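Local coordinates for Lin2004 protein (Listeria innocua, PDB 2HUJ) that is of unknown function but represents a bacterial protein family that adopts a four-helical bundle fold, at residues A[21-32]-A[62-73]. Sequence-based numbering, arbitrary orientation. Where two conformers were deposited one is given.
Sequences ELLIRTEQLLLQ and EAKRCADDFLEL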
ATOM      1  N   GLU A  21       4.745  14.168   7.065  1.00 24.91           N
ATOM      2  CA  GLU A  21       5.236  12.821   7.283  1.00 25.23           C
ATOM      3  C   GLU A  21       4.232  11.780   6.818  1.00 26.16           C
ATOM      4  O   GLU A  21       4.616  10.803   6.163  1.00 26.93           O
ATOM      5  CB  GLU A  21       5.645  12.620   8.739  1.00 28.32           C
ATOM      6  CG  GLU A  21       6.332  11.257   8.976  1.00 30.62           C
ATOM      7  CD  GLU A  21       7.635  11.128   8.219  1.00 42.56           C
ATOM      8  OE1 GLU A  21       8.422  12.089   8.281  1.00 38.76           O
ATOM      9  OE2 GLU A  21       7.879  10.083   7.571  1.00 38.66           O
ATOM     10  N   LEU A  22       2.940  11.993   7.119  1.00 23.17           N
ATOM     11  CA  LEU A  22       1.909  11.104   6.609  1.00 23.26           C
ATOM     12  C   LEU A  22       1.874  11.046   5.070  1.00 21.31           C
ATOM     13  O   LEU A  22       1.814   9.966   4.508  1.00 23.51           O
ATOM     14  CB  LEU A  22       0.521  11.507   7.154  1.00 22.60           C
ATOM     15  CG  LEU A  22      -0.652  10.629   6.706  1.00 26.22           C
ATOM     16  CD1 LEU A  22      -0.443   9.154   7.032  1.00 28.27           C
ATOM     17  CD2 LEU A  22      -1.923  11.169   7.340  1.00 26.85           C
ATOM     18  N   LEU A  23       1.951  12.197   4.411  1.00 23.81           N
ATOM     19  CA  LEU A  23       2.000  12.262   2.951  1.00 23.73           C
ATOM     20  C   LEU A  23       3.140  11.427   2.387  1.00 25.84           C
ATOM     21  O   LEU A  23       2.941  10.599   1.490  1.00 25.93           O
ATOM     22  CB  LEU A  23       2.121  13.708   2.488  1.00 25.57           C
ATOM     23  CG  LEU A  23       2.138  13.979   0.974  1.00 27.29           C
ATOM     24  CD1 LEU A  23       1.005  13.296   0.265  1.00 28.61           C
ATOM     25  CD2 LEU A  23       2.122  15.465   0.700  1.00 30.01           C
ATOM     26  N   ILE A  24       4.335  11.624   2.943  1.00 28.62           N
ATOM     27  CA  ILE A  24       5.516  10.843   2.539  1.00 28.18           C
ATOM     28  C   ILE A  24       5.282   9.324   2.713  1.00 28.58           C
ATOM     29  O   ILE A  24       5.550   8.540   1.805  1.00 26.56           O
ATOM     30  CB  ILE A  24       6.765  11.314   3.309  1.00 30.00           C
ATOM     31  CG1 ILE A  24       7.135  12.741   2.875  1.00 28.17           C
ATOM     32  CG2 ILE A  24       7.947  10.371   3.063  1.00 34.33           C
ATOM     33  CD1 ILE A  24       8.224  13.367   3.688  1.00 29.69           C
ATOM     34  N   ARG A  25       4.730   8.914   3.854  1.00 25.63           N
ATOM     35  CA  ARG A  25       4.468   7.515   4.091  1.00 25.25           C
ATOM     36  C   ARG A  25       3.356   6.949   3.201  1.00 24.66           C
ATOM     37  O   ARG A  25       3.388   5.784   2.818  1.00 28.19           O
ATOM     38  CB  ARG A  25       4.160   7.287   5.563  1.00 26.30           C
ATOM     39  CG  ARG A  25       5.334   7.608   6.416  1.00 31.51           C
ATOM     40  CD  ARG A  25       5.062   7.398   7.836  1.00 34.44           C
ATOM     41  NE  ARG A  25       6.281   7.656   8.590  1.00 34.87           N
ATOM     42  CZ  ARG A  25       6.455   7.368   9.879  1.00 39.44           C
ATOM     43  NH1 ARG A  25       5.522   6.741  10.594  1.00 30.80           N
ATOM     44  NH2 ARG A  25       7.604   7.692  10.453  1.00 36.42           N
ATOM     45  N   THR A  26       2.409   7.801   2.829  1.00 24.08           N
ATOM     46  CA  THR A  26       1.357   7.439   1.858  1.00 25.92           C
ATOM     47  C   THR A  26       1.975   7.185   0.494  1.00 24.67           C
ATOM     48  O   THR A  26       1.654   6.206  -0.143  1.00 26.65           O
ATOM     49  CB  THR A  26       0.292   8.569   1.744  1.00 24.68           C
ATOM     50  OG1 THR A  26      -0.269   8.820   3.044  1.00 25.87           O
ATOM     51  CG2 THR A  26      -0.835   8.178   0.774  1.00 26.16           C
ATOM     52  N   GLU A  27       2.897   8.047   0.073  1.00 25.31           N
ATOM     53  CA  GLU A  27       3.586   7.888  -1.224  1.00 26.12           C
ATOM     54  C   GLU A  27       4.414   6.603  -1.231  1.00 23.78           C
ATOM     55  O   GLU A  27       4.440   5.818  -2.201  1.00 26.23           O
ATOM     56  CB  GLU A  27       4.454   9.117  -1.523  1.00 26.41           C
ATOM     57  CG  GLU A  27       3.562  10.332  -1.844  1.00 28.67           C
ATOM     58  CD  GLU A  27       4.268  11.669  -1.849  1.00 37.55           C
ATOM     59  OE1 GLU A  27       5.455  11.738  -1.462  1.00 41.92           O
ATOM     60  OE2 GLU A  27       3.580  12.644  -2.251  1.00 45.62           O
ATOM     61  N   GLN A  28       5.080   6.356  -0.119  1.00 25.51           N
ATOM     62  CA  GLN A  28       5.903   5.172  -0.000  1.00 27.33           C
ATOM     63  C   GLN A  28       5.035   3.917  -0.106  1.00 25.96           C
ATOM     64  O   GLN A  28       5.398   2.949  -0.783  1.00 26.12           O
ATOM     65  CB  GLN A  28       6.646   5.211   1.331  1.00 28.28           C
ATOM     66  CG  GLN A  28       7.453   3.991   1.610  1.00 31.73           C
ATOM     67  CD  GLN A  28       8.880   4.214   1.257  1.00 49.55           C
ATOM     68  OE1 GLN A  28       9.697   4.459   2.128  1.00 59.82           O
ATOM     69  NE2 GLN A  28       9.183   4.199  -0.024  1.00 51.52           N
ATOM     70  N   LEU A  29       3.886   3.925   0.562  1.00 25.34           N
ATOM     71  CA  LEU A  29       2.979   2.778   0.510  1.00 24.75           C
ATOM     72  C   LEU A  29       2.354   2.570  -0.879  1.00 26.02           C
ATOM     73  O   LEU A  29       2.200   1.424  -1.324  1.00 25.80           O
ATOM     74  CB  LEU A  29       1.908   2.902   1.581  1.00 24.20           C
ATOM     75  CG  LEU A  29       1.030   1.659   1.796  1.00 24.44           C
ATOM     76  CD1 LEU A  29       1.856   0.387   2.083  1.00 28.99           C
ATOM     77  CD2 LEU A  29       0.033   1.892   2.915  1.00 27.30           C
ATOM     78  N   LEU A  30       1.993   3.668  -1.544  1.00 25.92           N
ATOM     79  CA  LEU A  30       1.577   3.616  -2.958  1.00 26.42           C
ATOM     80  C   LEU A  30       2.629   2.994  -3.849  1.00 26.48           C
ATOM     81  O   LEU A  30       2.343   2.160  -4.708  1.00 24.73           O
ATOM     82  CB  LEU A  30       1.225   4.981  -3.479  1.00 25.47           C
ATOM     83  CG  LEU A  30      -0.164   5.514  -3.120  1.00 26.28           C
ATOM     84  CD1 LEU A  30      -0.170   7.007  -3.275  1.00 29.94           C
ATOM     85  CD2 LEU A  30      -1.190   4.853  -4.060  1.00 26.41           C
ATOM     86  N   LEU A  31       3.877   3.373  -3.631  1.00 23.88           N
ATOM     87  CA  LEU A  31       4.983   2.792  -4.380  1.00 26.13           C
ATOM     88  C   LEU A  31       5.141   1.288  -4.137  1.00 24.37           C
ATOM     89  O   LEU A  31       5.366   0.507  -5.088  1.00 26.14           O
ATOM     90  CB  LEU A  31       6.298   3.533  -4.052  1.00 23.68           C
ATOM     91  CG  LEU A  31       7.445   3.297  -5.022  1.00 31.09           C
ATOM     92  CD1 LEU A  31       7.115   3.966  -6.387  1.00 35.31           C
ATOM     93  CD2 LEU A  31       8.774   3.828  -4.482  1.00 33.35           C
ATOM     94  N   GLN A  32       5.000   0.870  -2.882  1.00 25.58           N
ATOM     95  CA  GLN A  32       5.013  -0.551  -2.573  1.00 25.18           C
ATOM     96  C   GLN A  32       3.923  -1.291  -3.332  1.00 25.29           C
ATOM     97  O   GLN A  32       4.144  -2.394  -3.854  1.00 26.38           O
ATOM     98  CB  GLN A  32       4.883  -0.798  -1.068  1.00 26.72           C
ATOM     99  CG  GLN A  32       4.901  -2.274  -0.675  1.00 28.74           C
ATOM    100  CD  GLN A  32       6.219  -2.976  -1.012  1.00 32.19           C
ATOM    101  OE1 GLN A  32       7.248  -2.550  -0.547  1.00 29.47           O
ATOM    102  NE2 GLN A  32       6.180  -4.050  -1.840  1.00 28.21           N
ATOM    103  N   GLU A  62       9.616  -5.541   3.859  1.00 27.39           N
ATOM    104  CA  GLU A  62       9.622  -4.133   3.467  1.00 30.43           C
ATOM    105  C   GLU A  62       8.168  -3.628   3.255  1.00 29.77           C
ATOM    106  O   GLU A  62       7.806  -2.543   3.696  1.00 28.50           O
ATOM    107  CB  GLU A  62      10.490  -3.959   2.214  1.00 28.95           C
ATOM    108  CG  GLU A  62      10.332  -2.651   1.427  1.00 29.48           C
ATOM    109  CD  GLU A  62      10.752  -1.434   2.199  1.00 39.71           C
ATOM    110  OE1 GLU A  62      11.414  -1.591   3.262  1.00 36.27           O
ATOM    111  OE2 GLU A  62      10.406  -0.314   1.756  1.00 39.37           O
ATOM    112  N   ALA A  63       7.330  -4.423   2.587  1.00 28.85           N
ATOM    113  CA  ALA A  63       5.913  -4.078   2.476  1.00 28.25           C
ATOM    114  C   ALA A  63       5.223  -3.866   3.834  1.00 30.88           C
ATOM    115  O   ALA A  63       4.482  -2.886   4.025  1.00 29.99           O
ATOM    116  CB  ALA A  63       5.158  -5.140   1.655  1.00 26.41           C
ATOM    117  N   LYS A  64       5.511  -4.741   4.784  1.00 31.27           N
ATOM    118  CA  LYS A  64       4.959  -4.639   6.143  1.00 31.93           C
ATOM    119  C   LYS A  64       5.460  -3.367   6.852  1.00 30.10           C
ATOM    120  O   LYS A  64       4.694  -2.704   7.537  1.00 31.15           O
ATOM    121  CB  LYS A  64       5.355  -5.874   6.958  0.50 33.13           C
ATOM    122  CG  LYS A  64       4.753  -5.951   8.362  0.50 34.72           C
ATOM    123  CD  LYS A  64       3.250  -6.045   8.332  0.50 31.96           C
ATOM    124  CE  LYS A  64       2.700  -6.760   9.563  0.50 37.43           C
ATOM    125  NZ  LYS A  64       1.431  -7.521   9.317  0.50 32.34           N
ATOM    126  N   ARG A  65       6.738  -3.052   6.696  1.00 32.81           N
ATOM    127  CA  ARG A  65       7.325  -1.811   7.245  1.00 31.09           C
ATOM    128  C   ARG A  65       6.584  -0.593   6.672  1.00 28.90           C
ATOM    129  O   ARG A  65       6.214   0.302   7.415  1.00 30.28           O
ATOM    130  CB  ARG A  65       8.829  -1.728   6.928  1.00 33.72           C
ATOM    131  CG  ARG A  65       9.496  -0.412   7.378  1.00 38.57           C
ATOM    132  CD  ARG A  65      10.865  -0.178   6.694  1.00 42.39           C
ATOM    133  NE  ARG A  65      10.735   0.325   5.319  1.00 51.89           N
ATOM    134  CZ  ARG A  65      10.677   1.614   4.971  1.00 58.56           C
ATOM    135  NH1 ARG A  65      10.721   2.585   5.880  1.00 62.44           N
ATOM    136  NH2 ARG A  65      10.569   1.939   3.690  1.00 54.86           N
ATOM    137  N   CYS A  66       6.344  -0.587   5.353  1.00 28.47           N
ATOM    138  CA  CYS A  66       5.636   0.501   4.716  1.00 27.04           C
ATOM    139  C   CYS A  66       4.245   0.620   5.315  1.00 27.47           C
ATOM    140  O   CYS A  66       3.788   1.745   5.608  1.00 28.89           O
ATOM    141  CB  CYS A  66       5.536   0.330   3.183  1.00 27.01           C
ATOM    142  SG  CYS A  66       7.128   0.442   2.314  1.00 33.94           S
ATOM    143  N   ALA A  67       3.554  -0.509   5.477  1.00 26.17           N
ATOM    144  CA  ALA A  67       2.159  -0.466   5.946  1.00 28.86           C
ATOM    145  C   ALA A  67       2.089  -0.002   7.379  1.00 28.23           C
ATOM    146  O   ALA A  67       1.274   0.862   7.733  1.00 28.36           O
ATOM    147  CB  ALA A  67       1.477  -1.824   5.790  1.00 30.95           C
ATOM    148  N   ASP A  68       2.965  -0.541   8.224  1.00 29.42           N
ATOM    149  CA  ASP A  68       2.960  -0.202   9.649  1.00 30.49           C
ATOM    150  C   ASP A  68       3.312   1.276   9.865  1.00 29.87           C
ATOM    151  O   ASP A  68       2.701   1.939  10.692  1.00 30.41           O
ATOM    152  CB  ASP A  68       3.969  -1.062  10.431  1.00 34.43           C
ATOM    153  CG  ASP A  68       3.549  -2.552  10.580  1.00 35.97           C
ATOM    154  OD1 ASP A  68       2.404  -2.938  10.319  1.00 36.82           O
ATOM    155  OD2 ASP A  68       4.433  -3.334  10.994  1.00 43.34           O
ATOM    156  N   ASP A  69       4.307   1.775   9.119  1.00 28.06           N
ATOM    157  CA  ASP A  69       4.734   3.162   9.188  1.00 27.51           C
ATOM    158  C   ASP A  69       3.570   4.070   8.794  1.00 24.65           C
ATOM    159  O   ASP A  69       3.301   5.075   9.451  1.00 26.34           O
ATOM    160  CB  ASP A  69       5.911   3.405   8.236  1.00 27.76           C
ATOM    161  CG  ASP A  69       7.248   2.924   8.789  1.00 36.85           C
ATOM    162  OD1 ASP A  69       7.278   2.286   9.869  1.00 38.46           O
ATOM    163  OD2 ASP A  69       8.268   3.157   8.094  1.00 40.57           O
ATOM    164  N   PHE A  70       2.850   3.693   7.739  1.00 26.84           N
ATOM    165  CA  PHE A  70       1.689   4.466   7.327  1.00 27.15           C
ATOM    166  C   PHE A  70       0.609   4.491   8.400  1.00 28.42           C
ATOM    167  O   PHE A  70       0.118   5.557   8.774  1.00 27.03           O
ATOM    168  CB  PHE A  70       1.132   3.922   6.017  1.00 26.06           C
ATOM    169  CG  PHE A  70      -0.214   4.477   5.634  1.00 23.78           C
ATOM    170  CD1 PHE A  70      -0.351   5.739   4.987  1.00 24.69           C
ATOM    171  CD2 PHE A  70      -1.362   3.733   5.866  1.00 26.96           C
ATOM    172  CE1 PHE A  70      -1.597   6.198   4.612  1.00 24.66           C
ATOM    173  CE2 PHE A  70      -2.602   4.199   5.502  1.00 26.99           C
ATOM    174  CZ  PHE A  70      -2.736   5.431   4.890  1.00 24.96           C
ATOM    175  N   LEU A  71       0.248   3.327   8.912  1.00 27.99           N
ATOM    176  CA  LEU A  71      -0.829   3.244   9.895  1.00 28.42           C
ATOM    177  C   LEU A  71      -0.515   3.976  11.188  1.00 27.60           C
ATOM    178  O   LEU A  71      -1.410   4.549  11.801  1.00 27.28           O
ATOM    179  CB  LEU A  71      -1.171   1.802  10.225  1.00 28.31           C
ATOM    180  CG  LEU A  71      -1.895   1.031   9.112  1.00 27.74           C
ATOM    181  CD1 LEU A  71      -1.985  -0.422   9.547  1.00 34.65           C
ATOM    182  CD2 LEU A  71      -3.264   1.628   8.819  1.00 31.33           C
ATOM    183  N   GLU A  72       0.747   3.954  11.597  1.00 29.41           N
ATOM    184  CA  GLU A  72       1.197   4.660  12.812  1.00 30.02           C
ATOM    185  C   GLU A  72       0.717   6.101  12.849  1.00 27.88           C
ATOM    186  O   GLU A  72       0.307   6.580  13.893  1.00 27.24           O
ATOM    187  CB  GLU A  72       2.725   4.616  12.895  1.00 29.22           C
ATOM    188  CG  GLU A  72       3.288   5.128  14.184  1.00 33.33           C
ATOM    189  CD  GLU A  72       4.792   5.351  14.147  1.00 40.66           C
ATOM    190  OE1 GLU A  72       5.454   5.021  13.126  1.00 48.17           O
ATOM    191  OE2 GLU A  72       5.303   5.867  15.168  1.00 55.57           O
ATOM    192  N   LEU A  73       0.768   6.776  11.705  1.00 25.37           N
ATOM    193  CA  LEU A  73       0.293   8.154  11.568  1.00 25.43           C
ATOM    194  C   LEU A  73      -1.122   8.296  11.025  1.00 22.65           C
ATOM    195  O   LEU A  73      -1.867   9.200  11.425  1.00 26.69           O
ATOM    196  CB  LEU A  73       1.238   8.922  10.656  1.00 26.36           C
ATOM    197  CG  LEU A  73       2.708   8.960  11.080  1.00 34.86           C
ATOM    198  CD1 LEU A  73       3.420   9.932  10.179  1.00 36.74           C
ATOM    199  CD2 LEU A  73       2.843   9.400  12.524  1.00 35.87           C
TER
HETATM  200  O   HOH W   1       4.876   3.901   4.414  1.00 26.68           O
HETATM  201  O   HOH W   2       8.977  -0.307  -0.690  1.00 33.31           O
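Phe-70 packs against Leu-29 and Leu-22 on the inner side of the contact between the antiparallel helices 16-45 and 52-81, whose short segments 21-32 and 62-73 approach to 8.9 Å between axes. With CG anti to the backbone N (chi1 169°), its ring lies against Leu-22, Thr-26 and Leu-29. The side chains of Leu-29 and Phe-70 cross at about a right angle, Leu-29 CD2 lying 3.7 Å from Phe-70 CD2, and Leu-22 brings CD1 obliquely to Phe-70 CD1. Thr-26 OG1 lies in the ring plane, 3.3 Å from Phe-70 CE1, and donates to Leu-22 O, which satisfies this buried hydroxyl within its own helix. The other methyl of Leu-29, CD1, sits on Cys-66 CB, and Leu-126 and Cys-95 of the two remaining helices close the core over Leu-29 and Phe-70.

Next to this core the contact is polar but still close-packed. An extended Arg-25 carries its guanidinium between Leu-73 CD1 over one face and Asp-69 CB over the other; NH1 donates to Asp-69 O at 3.0 Å and to Glu-72 OE1 at 3.1 Å, while NE pairs with Glu-21 of its own helix. The looser rim lies further along, where Arg-65 grips Glu-62 of its own helix side-on and gives NH2 to Gln-28 OE1 (3.1 Å), above the amide plane. One water donates to both Arg-25 O and Cys-66 O, linking the backbones. Apolar packing thus joins the helices inside the bundle; one salt bridge, arginine hydrogen bonds and water join them along its partly exposed seam.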